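Local coordinates for protein tyrocidine synthase 2 (Brevibacillus parabrevis, PDB 6TA8) that belongs to the large multidomain peptide synthetases and is represented here by a domain of the condensation family, at residues Lys42-Ala46 against Asn47-Asp51; Thr242-Lys246 against Gln247-Arg251; Ala36-Pro39 against Ile40-Trp43; His82-Ala85 against Leu86-Val89; Thr198-Phe201 against Lys202-Ala205. All blocks are in the same frame, centred on the assembly; numbering follows the deposited sequence.

Interaction 1 of 5, residues Lys42-Ala46 against Asn47-Asp51; sequences KWFFA and NNFTD
Asn47 folds back on Trp43 at the C-terminal part of helix 39-46: its ND2 donates to Trp43 O at 2.8 Å in a bent bond, tilted from the plane of that carbonyl, and its N adds a weak second bond to the same oxygen. Asn48, whose positive phi marks the departure from helical geometry, gives its N-H to Phe45 O at 3.1 Å (N to O). A water continues the series: it donates to Phe44 O at 2.6 Å and accepts from Phe49 N at 3.0 Å, joining two backbone groups that do not meet directly.

A polar group over an aromatic face is the second kind of contact. Asn47 ND2 lies 3.2 Å above the Trp43 indole plane, displaced toward its rim near CE2. The amide stands almost upright on the ring, with the planes 83° apart.

The third kind is apolar. Phe49 CG lies beside its own backbone N (chi1 -68°), which turns the ring toward the helix, and CD2 comes 3.5 Å from Phe44 CE1. The two rings are inclined at 43°. Asn47 CB covers one face of Phe49.

Trp55, just ahead of strand 56-63, stacks on Phe49 and also meets Phe44, while Ser415 and Val418 from the loop before strand 421-428 press on Phe49. Phe45 packs on Ile97 beside strand 98-101.

Interaction 2 of 5, residues Thr242-Lys246 against Gln247-Arg251; sequences TADRK and QKHTR
Two lysines run side by side here with their ammonium groups together, Lys246 NZ lying 3.7 Å from Lys248 NZ. The two chains follow similar courses and both bend at chi3. Lys248 is brought alongside by its first torsion, which sets CG between the backbone N and the carbonyl carbon (chi1 59°). Glu414 probably helps them tolerate each other, since each of its carboxylate oxygens makes a long, weak ion pair with one of the lysines.

Next to them the carboxylate of Asp244 stands nearly perpendicular to the imidazole of His249, with their planes 81° apart. His249 NE2 donates to Asp244 OD2 at 2.9 Å, but the N-H is poorly aimed and the bond is weak. One face of the imidazole is covered by Lys248 CG, 3.4 Å above the ring plane.

The turn is braced on both flanks. Before it, Asp244 N donates to Thr242 OG1 at 3.1 Å, closing an ST turn. After it, Thr250 OG1 donates to Gln247 OE1 at 2.8 Å, and Arg251 NH1 reaches Lys248 O at 3.1 Å in the guanidinium plane as the chain enters strand 250-256.

Charges of both signs therefore collect on a surface loop. Asp244 would tend to support a proton on His249, the nearby Lys246 ammonium to oppose it, and Glu414 probably offsets part of the positive charge of the lysine pair.

Interaction 3 of 5, residues Ala36-Pro39 against Ile40-Trp43; sequences ALTP and IQKW
Gln41 lays its side chain back across Thr38, with CG 3.2 Å from Thr38 OG1 and the amide beyond it. CG sits beside the backbone N of Gln41 (chi1 -75°) and the chain then runs extended, which carries OE1 to the residue just before the helix. There OE1 accepts from Thr38 N at 2.9 Å in a nearly straight bond (169°), and Thr38 OG1 donates weakly to the same oxygen at 3.1 Å. In return, Gln41 N makes a weak bond of 3.5 Å to Thr38 OG1. The reciprocal pair is a capping box, with Thr38 as the N-cap of helix 39-46.

The regular helical pattern starts at once. Lys42 N reaches Thr38 O at 2.8 Å, and Trp43 N follows with Pro39 O at 2.9 Å. Pro39, in the first turn, has no N-H to satisfy. Leu37 flanks the box, its CD2 against Gln41 CB and its CB 4.0 Å from Lys42 CG. Thr38 and Gln41 also lie against Phe201 of helix 201-212.

Both box residues are buried, and their polar atoms are largely paired with each other. Two donors from Thr38 hold Gln41 OE1, while NE2 bonds Leu165 O, so each end of the amide has a defined partner and its flip is probably fixed. The accepting oxygens should also suit the partial positive charge at a helix start.

Interaction 4 of 5, residues His82-Ala85 against Leu86-Val89; sequences HHDA and LRMV
Asp84 and Arg87 run alongside each other in the same direction, their carboxylate and guanidinium planes almost perpendicular at 89°. A single oxygen, Asp84 OD1, receives both terminal nitrogens in a forked salt bridge. It is 2.8 Å from Arg87 NH1, which comes from above the carboxylate plane although the oxygen lies in the guanidinium plane. Its modelled distance to Arg87 NH2 is 2.5 Å, very short, and the exact value is doubtful. A bend at chi3 (-51°) folds the arginine back, so that Asp84 O lies 4.1 Å above the guanidinium plane, over its centre.

The backbone turn brings these side chains together. Arg87 N donates to Asp84 O at 3.1 Å, and Leu86 N to His83 O at 3.3 Å, as the chain makes a short 3-10 turn. Met88 is directed differently: its chain curls at chi2 and chi3 so that CE returns to 4.2 Å from Ala85 CB.

The residues that touch are all buried, and the turn links helix 69-82 to strand 88-91. Arg87 NH1 bonds Val80 O in that helix and NE bonds Arg102 O just beyond strand 98-101, while Asp84 OD2 forms a salt bridge with Lys197. Leu86 packs against Ile79 and Val80 of the helix, and Met88 against Gln99 and Asn101 of the neighbouring antiparallel strand.

Interaction 5 of 5, residues Thr198-Phe201 against Lys202-Ala205; sequences TDSF and KDWA
Helix 201-212 starts here with a serine N-cap. Ser200 OG accepts from Asp203 N at 3.1 Å, with an N-H...O angle of 153°. The hydroxyl is aimed by a first torsion of 69°, which tucks OG between the backbone N and the carbonyl carbon of Ser200 and turns it over the first turn. Asp203 CB comes 3.6 Å from the same oxygen, and Lys202 CB packs against it from the adjoining residue.

Main-chain bonds take over directly. Trp204 N donates to Ser200 O at 3.0 Å and Ala205 N to Phe201 O at 3.2 Å. Phe201 and Trp204 both place CG anti to the backbone N, and both rings leave the cap for Phe323, which meets Phe201 edge-to-face and Trp204 obliquely. Lys202 extends fully, carrying NZ to Glu32 O.

On the polar flank a water links two carboxylates: it donates to Asp199 OD1 at 3.2 Å and also to Asp203 OD2, where the modelled bond is too short to be taken literally. Asp199 is gripped as well by Ser26 OG and by Asn315 N.

The Asp199 and Asp203 oxygens, OD1 and OD2, stand only 4.9 Å apart. The bonds from Ser26 and Asn315 to Asp199 probably ease their mutual repulsion, the water's share being doubtful, and a carboxylate in the first turn should interact favourably with the positive end of the helix dipole.

From the N terminus the contacts come in the order 3, 1, 4, 5 and 2, each closing a local turn; none encloses or crosses another. Interactions 3 and 1 adjoin, sharing Lys42 and Trp43, and lie at the N-terminal and C-terminal parts of helix 39-46. Interaction 4 joins helix 69-82 to strand 88-91, and interaction 5 starts helix 201-212. These distant parts of the chain meet at Phe201, whose CZ lies 3.5 Å from Thr38 CG2 of interaction 3 and whose CB lies 4.2 Å from Ala85 CB of interaction 4. Interaction 2 leads into edge strand 250-256, its nearest atoms about 6 Å from interaction 1 and about 22 Å from interaction 5.

Interaction 1 of 5, residues Lys42-Ala46 against Asn47-Asp51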
# COMPACT_ATOMS: atom_id res chain seq x y z
N LYS A 42 1.02 -13.46 -6.01
CA LYS A 42 1.83 -14.10 -7.04
C LYS A 42 2.92 -13.15 -7.54
O LYS A 42 4.05 -13.58 -7.82
CB LYS A 42 0.95 -14.55 -8.21
CG LYS A 42 0.47 -15.99 -8.12
CD LYS A 42 -0.05 -16.46 -9.47
CE LYS A 42 -0.35 -17.95 -9.46
NZ LYS A 42 -1.56 -18.27 -8.65
N TRP A 43 2.59 -11.86 -7.67
CA TRP A 43 3.57 -10.89 -8.13
C TRP A 43 4.73 -10.75 -7.14
O TRP A 43 5.86 -10.47 -7.55
CB TRP A 43 2.89 -9.54 -8.35
CG TRP A 43 3.83 -8.38 -8.50
CD1 TRP A 43 4.40 -7.93 -9.65
CD2 TRP A 43 4.31 -7.52 -7.45
NE1 TRP A 43 5.20 -6.85 -9.39
CE2 TRP A 43 5.16 -6.57 -8.05
CE3 TRP A 43 4.09 -7.46 -6.07
CZ2 TRP A 43 5.80 -5.58 -7.32
CZ3 TRP A 43 4.73 -6.47 -5.34
CH2 TRP A 43 5.58 -5.54 -5.97
N PHE A 44 4.46 -10.94 -5.85
CA PHE A 44 5.52 -10.82 -4.85
C PHE A 44 6.52 -11.97 -4.97
O PHE A 44 7.74 -11.75 -4.87
CB PHE A 44 4.91 -10.79 -3.45
CG PHE A 44 5.93 -10.89 -2.34
CD1 PHE A 44 6.65 -9.77 -1.94
CD2 PHE A 44 6.15 -12.09 -1.69
CE1 PHE A 44 7.58 -9.86 -0.92
CE2 PHE A 44 7.08 -12.19 -0.67
CZ PHE A 44 7.79 -11.07 -0.28
N PHE A 45 6.04 -13.19 -5.19
CA PHE A 45 6.93 -14.34 -5.30
C PHE A 45 7.64 -14.40 -6.64
O PHE A 45 8.79 -14.85 -6.71
CB PHE A 45 6.15 -15.63 -5.05
CG PHE A 45 5.73 -15.82 -3.62
CD1 PHE A 45 6.66 -16.11 -2.65
CD2 PHE A 45 4.40 -15.69 -3.26
CE1 PHE A 45 6.28 -16.28 -1.33
CE2 PHE A 45 4.01 -15.86 -1.95
CZ PHE A 45 4.95 -16.16 -0.98
N ALA A 46 6.98 -13.95 -7.72
CA ALA A 46 7.61 -13.95 -9.03
C ALA A 46 8.79 -12.99 -9.09
O ALA A 46 9.66 -13.16 -9.95
CB ALA A 46 6.59 -13.59 -10.11
N ASN A 47 8.84 -11.99 -8.21
CA ASN A 47 9.97 -11.08 -8.18
C ASN A 47 11.22 -11.75 -7.63
O ASN A 47 12.34 -11.35 -7.96
CB ASN A 47 9.63 -9.84 -7.36
CG ASN A 47 9.03 -8.73 -8.19
OD1 ASN A 47 9.71 -8.10 -9.00
ND2 ASN A 47 7.73 -8.49 -8.01
N ASN A 48 11.05 -12.78 -6.80
CA ASN A 48 12.15 -13.51 -6.18
C ASN A 48 13.06 -12.56 -5.39
O ASN A 48 14.25 -12.41 -5.68
CB ASN A 48 12.95 -14.31 -7.22
CG ASN A 48 12.64 -15.79 -7.18
OD1 ASN A 48 13.00 -16.49 -6.24
ND2 ASN A 48 11.96 -16.28 -8.21
N PHE A 49 12.47 -11.91 -4.40
CA PHE A 49 13.20 -10.97 -3.57
C PHE A 49 14.24 -11.69 -2.71
O PHE A 49 14.06 -12.84 -2.32
CB PHE A 49 12.25 -10.19 -2.66
CG PHE A 49 11.34 -9.24 -3.40
CD1 PHE A 49 11.86 -8.15 -4.07
CD2 PHE A 49 9.97 -9.44 -3.40
CE1 PHE A 49 11.03 -7.27 -4.74
CE2 PHE A 49 9.14 -8.56 -4.07
CZ PHE A 49 9.66 -7.48 -4.74
N THR A 50 15.34 -10.99 -2.43
CA THR A 50 16.31 -11.47 -1.47
C THR A 50 15.82 -11.15 -0.06
O THR A 50 15.40 -10.01 0.21
CB THR A 50 17.68 -10.84 -1.71
OG1 THR A 50 18.09 -11.09 -3.06
CG2 THR A 50 18.72 -11.43 -0.76
N ASP A 51 15.85 -12.14 0.82
CA ASP A 51 15.28 -12.02 2.16
C ASP A 51 13.82 -11.59 2.08
O ASP A 51 13.40 -10.59 2.69
CB ASP A 51 16.09 -11.06 3.03
CG ASP A 51 17.58 -11.34 2.98
OD1 ASP A 51 17.98 -12.52 2.99
OD2 ASP A 51 18.36 -10.36 2.92
O HOH W 1 9.74 -12.75 -3.58

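Interaction 2 of 5, residues Thr242-Lys246 against Gln247-Arg251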
# COMPACT_ATOMS: atom_id res chain seq x y z
N THR A 242 22.88 1.72 -13.68
CA THR A 242 23.41 0.77 -12.72
C THR A 242 22.64 -0.54 -12.82
O THR A 242 21.49 -0.58 -13.28
CB THR A 242 23.34 1.31 -11.29
OG1 THR A 242 24.01 0.40 -10.40
CG2 THR A 242 21.90 1.47 -10.85
N ALA A 243 23.30 -1.62 -12.40
CA ALA A 243 22.67 -2.93 -12.26
C ALA A 243 22.44 -3.30 -10.80
O ALA A 243 22.11 -4.45 -10.51
CB ALA A 243 23.52 -4.00 -12.95
N ASP A 244 22.61 -2.35 -9.89
CA ASP A 244 22.46 -2.58 -8.45
C ASP A 244 21.14 -1.94 -8.01
O ASP A 244 21.09 -0.73 -7.74
CB ASP A 244 23.64 -2.01 -7.68
CG ASP A 244 23.62 -2.38 -6.21
OD1 ASP A 244 22.79 -3.22 -5.82
OD2 ASP A 244 24.45 -1.83 -5.45
N ARG A 245 20.09 -2.75 -7.94
CA ARG A 245 18.77 -2.28 -7.52
C ARG A 245 18.48 -2.62 -6.06
O ARG A 245 17.31 -2.71 -5.68
CB ARG A 245 17.69 -2.87 -8.43
CG ARG A 245 18.21 -3.42 -9.75
CD ARG A 245 17.13 -3.42 -10.82
NE ARG A 245 16.95 -2.11 -11.42
CZ ARG A 245 17.71 -1.62 -12.40
NH1 ARG A 245 18.72 -2.34 -12.88
NH2 ARG A 245 17.47 -0.41 -12.89
N LYS A 246 19.52 -2.79 -5.25
CA LYS A 246 19.33 -3.14 -3.85
C LYS A 246 18.67 -2.00 -3.09
O LYS A 246 18.82 -0.82 -3.43
CB LYS A 246 20.67 -3.51 -3.20
CG LYS A 246 21.18 -4.88 -3.60
CD LYS A 246 22.34 -5.32 -2.71
CE LYS A 246 23.54 -4.41 -2.87
NZ LYS A 246 24.68 -4.84 -2.02
N GLN A 247 17.93 -2.36 -2.04
CA GLN A 247 17.16 -1.38 -1.29
C GLN A 247 18.03 -0.50 -0.39
O GLN A 247 17.57 0.55 0.06
CB GLN A 247 16.10 -2.08 -0.44
CG GLN A 247 14.91 -1.20 -0.07
CD GLN A 247 13.96 -0.99 -1.23
OE1 GLN A 247 13.72 0.13 -1.66
NE2 GLN A 247 13.40 -2.09 -1.74
N LYS A 248 19.28 -0.91 -0.13
CA LYS A 248 20.14 -0.12 0.75
C LYS A 248 20.46 1.25 0.17
O LYS A 248 20.77 2.17 0.92
CB LYS A 248 21.43 -0.89 1.04
CG LYS A 248 22.25 -1.23 -0.20
CD LYS A 248 23.56 -1.89 0.18
CE LYS A 248 23.33 -3.16 0.98
NZ LYS A 248 24.61 -3.71 1.52
N HIS A 249 20.39 1.40 -1.15
CA HIS A 249 20.66 2.67 -1.81
C HIS A 249 19.42 3.52 -2.01
O HIS A 249 19.46 4.51 -2.75
CB HIS A 249 21.34 2.42 -3.16
CG HIS A 249 22.51 1.49 -3.09
ND1 HIS A 249 23.76 1.90 -2.68
CD2 HIS A 249 22.62 0.17 -3.39
CE1 HIS A 249 24.59 0.87 -2.72
NE2 HIS A 249 23.92 -0.19 -3.15
N THR A 250 18.31 3.17 -1.36
CA THR A 250 17.06 3.88 -1.55
C THR A 250 17.00 5.11 -0.64
O THR A 250 17.21 5.01 0.57
CB THR A 250 15.87 2.97 -1.27
OG1 THR A 250 15.74 2.00 -2.32
CG2 THR A 250 14.58 3.77 -1.17
N ARG A 251 16.71 6.26 -1.24
CA ARG A 251 16.51 7.50 -0.50
C ARG A 251 15.14 8.07 -0.84
O ARG A 251 14.56 7.77 -1.89
CB ARG A 251 17.61 8.52 -0.82
CG ARG A 251 19.01 8.05 -0.49
CD ARG A 251 19.16 7.78 1.00
NE ARG A 251 20.55 7.50 1.36
CZ ARG A 251 21.07 6.28 1.46
NH1 ARG A 251 20.31 5.21 1.22
NH2 ARG A 251 22.34 6.12 1.80

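Interaction 3 of 5, residues Ala36-Pro39 against Ile40-Trp43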
# COMPACT_ATOMS: atom_id res chain seq x y z
N ALA A 36 -5.63 -19.97 -2.11
CA ALA A 36 -4.95 -19.72 -3.37
C ALA A 36 -4.26 -18.36 -3.35
O ALA A 36 -4.70 -17.43 -2.66
CB ALA A 36 -5.93 -19.79 -4.54
N LEU A 37 -3.18 -18.25 -4.10
CA LEU A 37 -2.40 -17.01 -4.15
C LEU A 37 -3.12 -15.98 -5.02
O LEU A 37 -3.43 -16.25 -6.18
CB LEU A 37 -1.00 -17.29 -4.69
CG LEU A 37 -0.03 -18.06 -3.79
CD1 LEU A 37 1.25 -18.40 -4.54
CD2 LEU A 37 0.28 -17.27 -2.53
N THR A 38 -3.37 -14.81 -4.45
CA THR A 38 -3.96 -13.72 -5.20
C THR A 38 -2.93 -13.13 -6.17
O THR A 38 -1.73 -13.38 -6.03
CB THR A 38 -4.48 -12.64 -4.24
OG1 THR A 38 -3.40 -12.12 -3.46
CG2 THR A 38 -5.54 -13.22 -3.32
N PRO A 39 -3.38 -12.37 -7.17
CA PRO A 39 -2.42 -11.81 -8.14
C PRO A 39 -1.31 -10.98 -7.50
O PRO A 39 -0.15 -11.10 -7.91
CB PRO A 39 -3.31 -10.95 -9.05
CG PRO A 39 -4.63 -11.61 -9.00
CD PRO A 39 -4.78 -12.14 -7.60
N ILE A 40 -1.64 -10.15 -6.51
CA ILE A 40 -0.60 -9.35 -5.86
C ILE A 40 0.32 -10.23 -5.02
O ILE A 40 1.48 -9.89 -4.79
CB ILE A 40 -1.24 -8.22 -5.03
CG1 ILE A 40 -0.18 -7.19 -4.62
CG2 ILE A 40 -1.95 -8.79 -3.80
CD1 ILE A 40 0.57 -6.59 -5.78
N GLN A 41 -0.18 -11.38 -4.57
CA GLN A 41 0.67 -12.34 -3.87
C GLN A 41 1.56 -13.10 -4.85
O GLN A 41 2.73 -13.35 -4.55
CB GLN A 41 -0.18 -13.30 -3.05
CG GLN A 41 -0.76 -12.69 -1.79
CD GLN A 41 -1.76 -13.60 -1.10
OE1 GLN A 41 -2.38 -14.45 -1.73
NE2 GLN A 41 -1.91 -13.43 0.21
N LYS A 42 1.02 -13.46 -6.01
CA LYS A 42 1.83 -14.10 -7.04
C LYS A 42 2.92 -13.15 -7.54
O LYS A 42 4.05 -13.58 -7.82
CB LYS A 42 0.95 -14.55 -8.21
CG LYS A 42 0.47 -15.99 -8.12
CD LYS A 42 -0.05 -16.46 -9.47
CE LYS A 42 -0.35 -17.95 -9.46
NZ LYS A 42 -1.56 -18.27 -8.65
N TRP A 43 2.59 -11.86 -7.67
CA TRP A 43 3.57 -10.89 -8.13
C TRP A 43 4.73 -10.75 -7.14
O TRP A 43 5.86 -10.47 -7.55
CB TRP A 43 2.89 -9.54 -8.35
CG TRP A 43 3.83 -8.38 -8.50
CD1 TRP A 43 4.40 -7.93 -9.65
CD2 TRP A 43 4.31 -7.52 -7.45
NE1 TRP A 43 5.20 -6.85 -9.39
CE2 TRP A 43 5.16 -6.57 -8.05
CE3 TRP A 43 4.09 -7.46 -6.07
CZ2 TRP A 43 5.80 -5.58 -7.32
CZ3 TRP A 43 4.73 -6.47 -5.34
CH2 TRP A 43 5.58 -5.54 -5.97

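Interaction 4 of 5, residues His82-Ala85 against Leu86-Val89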
# COMPACT_ATOMS: atom_id res chain seq x y z
N HIS A 82 -9.60 -12.97 15.50
CA HIS A 82 -10.71 -12.43 14.73
C HIS A 82 -10.38 -12.37 13.25
O HIS A 82 -11.11 -12.89 12.41
CB HIS A 82 -11.10 -11.05 15.26
CG HIS A 82 -12.44 -10.58 14.79
ND1 HIS A 82 -12.63 -9.95 13.58
CD2 HIS A 82 -13.66 -10.65 15.38
CE1 HIS A 82 -13.91 -9.65 13.44
NE2 HIS A 82 -14.56 -10.06 14.51
N HIS A 83 -9.26 -11.72 12.90
CA HIS A 83 -8.83 -11.59 11.51
C HIS A 83 -7.96 -12.78 11.17
O HIS A 83 -6.77 -12.82 11.50
CB HIS A 83 -8.10 -10.26 11.31
CG HIS A 83 -8.91 -9.07 11.70
ND1 HIS A 83 -9.96 -8.60 10.94
CD2 HIS A 83 -8.84 -8.25 12.78
CE1 HIS A 83 -10.50 -7.54 11.53
NE2 HIS A 83 -9.83 -7.31 12.64
N ASP A 84 -8.55 -13.77 10.48
CA ASP A 84 -7.88 -15.04 10.25
C ASP A 84 -6.68 -14.92 9.32
O ASP A 84 -5.79 -15.78 9.38
CB ASP A 84 -8.87 -16.06 9.68
CG ASP A 84 -10.04 -16.31 10.61
OD1 ASP A 84 -9.90 -17.10 11.56
OD2 ASP A 84 -11.11 -15.70 10.38
N ALA A 85 -6.63 -13.89 8.48
CA ALA A 85 -5.51 -13.75 7.55
C ALA A 85 -4.18 -13.51 8.26
O ALA A 85 -3.13 -13.80 7.68
CB ALA A 85 -5.78 -12.62 6.56
N LEU A 86 -4.21 -13.00 9.49
CA LEU A 86 -2.98 -12.75 10.23
C LEU A 86 -2.34 -14.02 10.77
O LEU A 86 -1.23 -13.95 11.31
CB LEU A 86 -3.25 -11.77 11.38
CG LEU A 86 -3.78 -10.39 10.97
CD1 LEU A 86 -4.05 -9.53 12.19
CD2 LEU A 86 -2.80 -9.70 10.03
N ARG A 87 -3.01 -15.17 10.65
CA ARG A 87 -2.46 -16.45 11.06
C ARG A 87 -1.89 -17.24 9.89
O ARG A 87 -1.82 -18.47 9.93
CB ARG A 87 -3.52 -17.28 11.77
CG ARG A 87 -4.15 -16.61 12.98
CD ARG A 87 -4.99 -17.58 13.78
NE ARG A 87 -5.93 -18.30 12.92
CZ ARG A 87 -7.17 -17.89 12.66
NH1 ARG A 87 -7.62 -16.76 13.19
NH2 ARG A 87 -7.95 -18.60 11.87
N MET A 88 -1.46 -16.54 8.83
CA MET A 88 -1.03 -17.19 7.61
C MET A 88 0.44 -17.57 7.67
O MET A 88 1.26 -16.88 8.29
CB MET A 88 -1.27 -16.27 6.40
CG MET A 88 -1.38 -16.99 5.07
SD MET A 88 -3.05 -17.56 4.72
CE MET A 88 -3.98 -16.07 5.01
N VAL A 89 0.78 -18.68 7.01
CA VAL A 89 2.15 -19.11 6.81
C VAL A 89 2.31 -19.55 5.36
O VAL A 89 1.33 -19.91 4.69
CB VAL A 89 2.56 -20.26 7.77
CG1 VAL A 89 2.67 -19.75 9.20
CG2 VAL A 89 1.56 -21.41 7.68

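Interaction 5 of 5, residues Thr198-Phe201 against Lys202-Ala205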
# COMPACT_ATOMS: atom_id res chain seq x y z
N THR A 198 -16.54 -10.05 8.23
CA THR A 198 -16.95 -9.99 6.84
C THR A 198 -16.43 -11.24 6.13
O THR A 198 -16.09 -12.24 6.78
CB THR A 198 -16.46 -8.69 6.20
OG1 THR A 198 -15.10 -8.44 6.58
CG2 THR A 198 -17.33 -7.52 6.65
N ASP A 199 -16.36 -11.22 4.80
CA ASP A 199 -15.90 -12.38 4.06
C ASP A 199 -14.43 -12.63 4.33
O ASP A 199 -13.61 -11.71 4.29
CB ASP A 199 -16.15 -12.20 2.57
CG ASP A 199 -17.62 -12.31 2.21
OD1 ASP A 199 -18.35 -13.07 2.88
OD2 ASP A 199 -18.06 -11.63 1.25
N SER A 200 -14.09 -13.89 4.61
CA SER A 200 -12.71 -14.25 4.89
C SER A 200 -11.84 -14.08 3.65
O SER A 200 -12.33 -14.07 2.51
CB SER A 200 -12.62 -15.69 5.40
OG SER A 200 -12.92 -16.61 4.36
N PHE A 201 -10.53 -13.95 3.87
CA PHE A 201 -9.59 -13.89 2.76
C PHE A 201 -9.55 -15.19 1.98
O PHE A 201 -9.18 -15.18 0.80
CB PHE A 201 -8.19 -13.53 3.27
CG PHE A 201 -7.22 -13.21 2.18
CD1 PHE A 201 -7.21 -11.96 1.58
CD2 PHE A 201 -6.30 -14.16 1.75
CE1 PHE A 201 -6.31 -11.67 0.57
CE2 PHE A 201 -5.40 -13.87 0.74
CZ PHE A 201 -5.41 -12.62 0.15
N LYS A 202 -9.90 -16.31 2.61
CA LYS A 202 -10.00 -17.57 1.89
C LYS A 202 -11.18 -17.56 0.93
O LYS A 202 -11.09 -18.09 -0.19
CB LYS A 202 -10.11 -18.74 2.87
CG LYS A 202 -10.24 -20.10 2.22
CD LYS A 202 -10.58 -21.17 3.24
CE LYS A 202 -10.77 -22.53 2.58
NZ LYS A 202 -11.24 -23.56 3.56
N ASP A 203 -12.30 -16.97 1.35
CA ASP A 203 -13.47 -16.88 0.47
C ASP A 203 -13.24 -15.90 -0.67
O ASP A 203 -13.73 -16.11 -1.79
CB ASP A 203 -14.70 -16.47 1.27
CG ASP A 203 -15.17 -17.56 2.22
OD1 ASP A 203 -14.92 -18.75 1.93
OD2 ASP A 203 -15.78 -17.22 3.25
N TRP A 204 -12.50 -14.81 -0.42
CA TRP A 204 -12.22 -13.84 -1.47
C TRP A 204 -11.35 -14.45 -2.56
O TRP A 204 -11.64 -14.31 -3.75
CB TRP A 204 -11.55 -12.60 -0.87
CG TRP A 204 -11.01 -11.65 -1.89
CD1 TRP A 204 -9.75 -11.64 -2.42
CD2 TRP A 204 -11.70 -10.56 -2.50
NE1 TRP A 204 -9.62 -10.62 -3.33
CE2 TRP A 204 -10.81 -9.94 -3.40
CE3 TRP A 204 -13.00 -10.05 -2.38
CZ2 TRP A 204 -11.17 -8.83 -4.17
CZ3 TRP A 204 -13.36 -8.95 -3.15
CH2 TRP A 204 -12.44 -8.36 -4.03
N ALA A 205 -10.27 -15.13 -2.17
CA ALA A 205 -9.39 -15.76 -3.16
C ALA A 205 -10.09 -16.89 -3.89
O ALA A 205 -9.79 -17.14 -5.07
CB ALA A 205 -8.11 -16.26 -2.49
O HOH W 2 -17.15 -15.61 4.43